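Local coordinates for Azi13 (Streptomyces sahachiroi, PDB 5HMB), which probably hydrolyses an acyl thioester in the biosynthesis of azinomycin, as a hotdog-fold enzyme of the PaaI thioesterase family, at residues V15-L20 and R37-Q42; L94-L99 and V112-A117. One frame throughout, in Å; residues are numbered along the deposited sequence.

Contact 1: V15-L20 and R37-Q42; sequences VEHLGL and RADLLQ
R37 reaches the backbone of H17 because its chain, extended as far as CD, kinks at chi3 (-36°), which brings the guanidinium edge-on to the end of helix 13-18. The H17 side chain leaves with CG opposite the backbone N (chi1 172°), and this carries the imidazole forward beside R37, D39 and L40. The grip on the helix is end-on and bifurcated: H17 O accepts from R37 NH2 at 2.9 Å, nearly in line with the carbonyl, and from R37 NH1 at 3.1 Å, by a more bent bond. Both run in the guanidinium plane. A side-on pair with D39 fixes the group's rotation, R37 NE meeting the syn lone pair of D39 OD1 at 3.0 Å and R37 NH2 forming a salt bridge with D39 OD2. R37 NH2 is therefore shared between carbonyl and carboxylate. L40 CD1 lies over the centre of one guanidinium face, 3.8 Å above it, while L40 CD2 packs 3.9 Å from H17 NE2. The H17 ring stands almost upright to the guanidinium, offering a face to R37 NH2, and it stacks on H17 of the second subunit. G19 ends the helix in a Schellman motif with positive phi, a conformation that by itself calls for glycine. The contact thus joins the helix to the loop before helix 49-68 at a subunit interface. The positive guanidinium probably offsets the partial negative charge of the carbonyls at the helix C-terminus, while D39 balances much of its own charge.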
loop_
_atom_site.group_PDB
_atom_site.type_symbol
_atom_site.label_atom_id
_atom_site.label_comp_id
_atom_site.label_asym_id
_atom_site.label_seq_id
_atom_site.Cartn_x
_atom_site.Cartn_y
_atom_site.Cartn_z
ATOM N N VAL A 15 -12.746 19.062 -4.895
ATOM C CA VAL A 15 -12.015 19.101 -6.156
ATOM C C VAL A 15 -11.837 20.538 -6.634
ATOM O O VAL A 15 -10.765 20.912 -7.130
ATOM C CB VAL A 15 -12.721 18.232 -7.204
ATOM C CG1 VAL A 15 -12.056 18.406 -8.549
ATOM C CG2 VAL A 15 -12.670 16.785 -6.773
ATOM N N GLU A 16 -12.869 21.376 -6.469
ATOM C CA GLU A 16 -12.722 22.794 -6.793
ATOM C C GLU A 16 -11.621 23.434 -5.958
ATOM O O GLU A 16 -10.789 24.183 -6.480
ATOM C CB GLU A 16 -14.044 23.539 -6.587
ATOM N N HIS A 17 -11.600 23.157 -4.651
ATOM C CA HIS A 17 -10.586 23.765 -3.796
ATOM C C HIS A 17 -9.180 23.334 -4.199
ATOM O O HIS A 17 -8.231 24.120 -4.102
ATOM C CB HIS A 17 -10.841 23.413 -2.335
ATOM C CG HIS A 17 -9.739 23.836 -1.420
ATOM N ND1 HIS A 17 -9.582 25.137 -0.999
ATOM C CD2 HIS A 17 -8.740 23.128 -0.843
ATOM C CE1 HIS A 17 -8.534 25.215 -0.199
ATOM N NE2 HIS A 17 -8.006 24.010 -0.087
ATOM N N LEU A 18 -9.024 22.085 -4.646
ATOM C CA LEU A 18 -7.724 21.616 -5.108
ATOM C C LEU A 18 -7.248 22.362 -6.348
ATOM O O LEU A 18 -6.055 22.338 -6.644
ATOM C CB LEU A 18 -7.777 20.116 -5.403
ATOM C CG LEU A 18 -8.005 19.186 -4.203
ATOM C CD1 LEU A 18 -8.119 17.727 -4.661
ATOM C CD2 LEU A 18 -6.903 19.351 -3.137
ATOM N N GLY A 19 -8.144 23.023 -7.072
ATOM C CA GLY A 19 -7.750 23.722 -8.275
ATOM C C GLY A 19 -7.562 22.839 -9.484
ATOM O O GLY A 19 -6.950 23.274 -10.465
ATOM N N LEU A 20 -8.063 21.610 -9.448
ATOM C CA LEU A 20 -7.918 20.711 -10.584
ATOM C C LEU A 20 -8.711 21.210 -11.780
ATOM O O LEU A 20 -9.862 21.628 -11.648
ATOM C CB LEU A 20 -8.401 19.311 -10.222
ATOM C CG LEU A 20 -7.537 18.468 -9.307
ATOM C CD1 LEU A 20 -8.234 17.139 -9.102
ATOM C CD2 LEU A 20 -6.179 18.266 -9.945
ATOM N N ARG A 37 0.085 25.821 -4.518
ATOM C CA ARG A 37 -0.343 27.139 -4.075
ATOM C C ARG A 37 0.068 27.333 -2.630
ATOM O O ARG A 37 0.341 26.370 -1.909
ATOM C CB ARG A 37 -1.868 27.334 -4.190
ATOM C CG ARG A 37 -2.432 27.261 -5.583
ATOM C CD ARG A 37 -3.917 27.677 -5.592
ATOM N NE ARG A 37 -4.631 27.234 -4.391
ATOM C CZ ARG A 37 -5.603 26.323 -4.385
ATOM N NH1 ARG A 37 -5.995 25.757 -5.515
ATOM N NH2 ARG A 37 -6.195 25.985 -3.246
ATOM N N ALA A 38 0.088 28.600 -2.211
ATOM C CA ALA A 38 0.520 28.933 -0.858
ATOM C C ALA A 38 -0.333 28.227 0.195
ATOM O O ALA A 38 0.196 27.722 1.193
ATOM C CB ALA A 38 0.481 30.449 -0.661
ATOM N N ASP A 39 -1.650 28.175 -0.006
ATOM C CA ASP A 39 -2.543 27.557 0.972
ATOM C C ASP A 39 -2.509 26.032 0.948
ATOM O O ASP A 39 -3.099 25.403 1.835
ATOM C CB ASP A 39 -3.984 28.037 0.756
ATOM C CG ASP A 39 -4.462 27.834 -0.666
ATOM O OD1 ASP A 39 -3.613 27.827 -1.583
ATOM O OD2 ASP A 39 -5.686 27.687 -0.868
ATOM N N LEU A 40 -1.841 25.423 -0.028
ATOM C CA LEU A 40 -1.735 23.975 -0.116
ATOM C C LEU A 40 -0.434 23.445 0.465
ATOM O O LEU A 40 -0.174 22.242 0.376
ATOM C CB LEU A 40 -1.880 23.524 -1.571
ATOM C CG LEU A 40 -3.160 23.954 -2.276
ATOM C CD1 LEU A 40 -3.213 23.425 -3.706
ATOM C CD2 LEU A 40 -4.376 23.486 -1.477
ATOM N N LEU A 41 0.383 24.307 1.066
ATOM C CA LEU A 41 1.712 23.930 1.515
ATOM C C LEU A 41 1.695 23.456 2.957
ATOM O O LEU A 41 0.797 23.783 3.738
ATOM C CB LEU A 41 2.678 25.108 1.395
ATOM C CG LEU A 41 2.855 25.705 0.006
ATOM C CD1 LEU A 41 3.549 27.045 0.103
ATOM C CD2 LEU A 41 3.650 24.749 -0.855
ATOM N N GLN A 42 2.715 22.693 3.304
ATOM C CA GLN A 42 3.000 22.291 4.669
ATOM C C GLN A 42 4.118 23.165 5.232
ATOM O O GLN A 42 4.781 23.889 4.489
ATOM C CB GLN A 42 3.361 20.802 4.702
ATOM C CG GLN A 42 4.549 20.398 3.857
ATOM C CD GLN A 42 4.894 18.923 4.021
ATOM O OE1 GLN A 42 4.006 18.056 4.074
ATOM N NE2 GLN A 42 6.185 18.633 4.119
#

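Contact 2: L94-L99 and V112-A117; sequences LTSTAL and VETVDA
L94 lies just ahead of the first paired residues, against V115 and D116: its CD2 lies 4.1 Å from D116 CA, and its CA-H points to V115 O. D116 itself is engaged by R120 in a salt bridge. At T95 the strands form a hydrogen-bonded pair, T95 N to V115 O at 2.9 Å and V115 N back to T95 O. On this face V115 CG2, set between its own backbone N and carbonyl carbon, comes to 4.1 Å from T95 CB. S96 points to the other face, in a non-hydrogen-bonded pair with T114. With both oxygens beside their own backbone N (chi1 -60° at S96), the hydroxyls turn toward one another across the pair and share a 2.8 Å hydrogen bond, S96 OG to T114 OG1; W34 NE1 is a second partner of S96 OG. These antiparallel strands, crossing at 163°, belong to the curved sheet of the hotdog fold, which wraps around helix 49-68; S96, A98 and V112 face that helix, and S96 touches V55 and V59. T97 and E113 repeat the hydrogen-bonded pairing, T97 N to E113 O at 2.9 Å, with both side chains on the face away from the helix. A98 then packs its CB 3.6 Å from V112 CG2, while V112 CG1 lies alongside T97 O at 3.7 Å. An alanine in place of V112 would remove both methyls, and the loss would probably open a gap between A98 and A60 of the helix. At L99 the backbone pairing passes on to S111.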
loop_
_atom_site.group_PDB
_atom_site.type_symbol
_atom_site.label_atom_id
_atom_site.label_comp_id
_atom_site.label_asym_id
_atom_site.label_seq_id
_atom_site.Cartn_x
_atom_site.Cartn_y
_atom_site.Cartn_z
ATOM N N LEU A 94 1.447 21.143 -12.677
ATOM C CA LEU A 94 1.478 19.695 -12.555
ATOM C C LEU A 94 0.374 19.075 -13.412
ATOM O O LEU A 94 -0.707 19.648 -13.564
ATOM C CB LEU A 94 1.321 19.302 -11.081
ATOM C CG LEU A 94 2.240 20.109 -10.163
ATOM C CD1 LEU A 94 2.009 19.764 -8.701
ATOM C CD2 LEU A 94 3.706 19.895 -10.566
ATOM N N THR A 95 0.666 17.910 -13.992
ATOM C CA THR A 95 -0.284 17.155 -14.803
ATOM C C THR A 95 -0.478 15.772 -14.195
ATOM O O THR A 95 0.483 15.001 -14.091
ATOM C CB THR A 95 0.213 17.011 -16.244
ATOM O OG1 THR A 95 0.443 18.305 -16.807
ATOM C CG2 THR A 95 -0.816 16.274 -17.080
ATOM N N SER A 96 -1.718 15.440 -13.827
ATOM C CA SER A 96 -2.034 14.145 -13.224
ATOM C C SER A 96 -2.842 13.289 -14.183
ATOM O O SER A 96 -3.922 13.694 -14.633
ATOM C CB SER A 96 -2.789 14.323 -11.913
ATOM O OG SER A 96 -1.992 15.070 -11.013
ATOM N N THR A 97 -2.345 12.086 -14.455
ATOM C CA THR A 97 -2.950 11.193 -15.437
ATOM C C THR A 97 -3.295 9.869 -14.777
ATOM O O THR A 97 -2.413 9.196 -14.230
ATOM C CB THR A 97 -1.999 10.977 -16.608
ATOM O OG1 THR A 97 -1.708 12.250 -17.191
ATOM C CG2 THR A 97 -2.618 10.058 -17.638
ATOM N N ALA A 98 -4.572 9.504 -14.826
ATOM C CA ALA A 98 -5.058 8.242 -14.297
ATOM C C ALA A 98 -5.172 7.229 -15.425
ATOM O O ALA A 98 -5.848 7.485 -16.432
ATOM C CB ALA A 98 -6.418 8.434 -13.618
ATOM N N LEU A 99 -4.525 6.078 -15.249
ATOM C CA LEU A 99 -4.626 5.012 -16.231
ATOM C C LEU A 99 -5.172 3.750 -15.592
ATOM O O LEU A 99 -4.892 3.468 -14.421
ATOM C CB LEU A 99 -3.274 4.697 -16.868
ATOM C CG LEU A 99 -2.715 5.850 -17.690
ATOM C CD1 LEU A 99 -1.327 5.490 -18.231
ATOM C CD2 LEU A 99 -3.701 6.195 -18.806
ATOM N N VAL A 112 -2.347 6.645 -10.993
ATOM C CA VAL A 112 -2.311 8.071 -11.283
ATOM C C VAL A 112 -0.881 8.551 -11.106
ATOM O O VAL A 112 -0.307 8.410 -10.015
ATOM C CB VAL A 112 -3.264 8.862 -10.377
ATOM C CG1 VAL A 112 -3.256 10.314 -10.753
ATOM C CG2 VAL A 112 -4.665 8.291 -10.452
ATOM N N GLU A 113 -0.309 9.117 -12.163
ATOM C CA GLU A 113 1.010 9.748 -12.089
ATOM C C GLU A 113 0.863 11.261 -12.164
ATOM O O GLU A 113 0.125 11.783 -13.009
ATOM C CB GLU A 113 1.937 9.267 -13.209
ATOM C CG GLU A 113 2.204 7.775 -13.198
ATOM C CD GLU A 113 3.143 7.357 -14.300
ATOM O OE1 GLU A 113 3.613 8.250 -15.032
ATOM O OE2 GLU A 113 3.396 6.142 -14.440
ATOM N N THR A 114 1.549 11.958 -11.269
ATOM C CA THR A 114 1.600 13.409 -11.260
ATOM C C THR A 114 3.002 13.831 -11.679
ATOM O O THR A 114 3.974 13.497 -10.987
ATOM C CB THR A 114 1.285 13.953 -9.870
ATOM O OG1 THR A 114 -0.065 13.635 -9.515
ATOM C CG2 THR A 114 1.482 15.453 -9.829
ATOM N N VAL A 115 3.109 14.570 -12.795
ATOM C CA VAL A 115 4.405 14.987 -13.340
ATOM C C VAL A 115 4.485 16.511 -13.445
ATOM O O VAL A 115 3.472 17.216 -13.515
ATOM C CB VAL A 115 4.683 14.359 -14.721
ATOM C CG1 VAL A 115 4.593 12.847 -14.658
ATOM C CG2 VAL A 115 3.704 14.897 -15.743
ATOM N N ASP A 116 5.716 17.017 -13.502
ATOM C CA ASP A 116 5.912 18.437 -13.760
ATOM C C ASP A 116 6.082 18.686 -15.259
ATOM O O ASP A 116 5.943 17.781 -16.088
ATOM C CB ASP A 116 7.088 18.997 -12.949
ATOM C CG ASP A 116 8.452 18.387 -13.318
ATOM O OD1 ASP A 116 8.638 17.781 -14.401
ATOM O OD2 ASP A 116 9.366 18.545 -12.486
ATOM N N ALA A 117 6.371 19.944 -15.607
ATOM C CA ALA A 117 6.511 20.331 -17.011
ATOM C C ALA A 117 7.579 19.516 -17.739
ATOM O O ALA A 117 7.452 19.249 -18.943
ATOM C CB ALA A 117 6.843 21.821 -17.109
#

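Contact 1 closes before contact 2 opens along the chain; their centres lie 16 Å apart and their nearest atoms about 5 Å, without touching. Strand 29-35 and helix 49-68 bridge them. L20 packs on W34, which in turn packs on L94 and T114, while L18 lies on A54 and S58 of helix 49-68, the same helix that contact 2 packs against. Contact 1 meets the second subunit, whereas no other chain of the assembly touches contact 2, within the sheet. Hotdog thioesterases generally place their active sites at subunit interfaces, but no catalytic or ligand-binding residue is assigned to either contact.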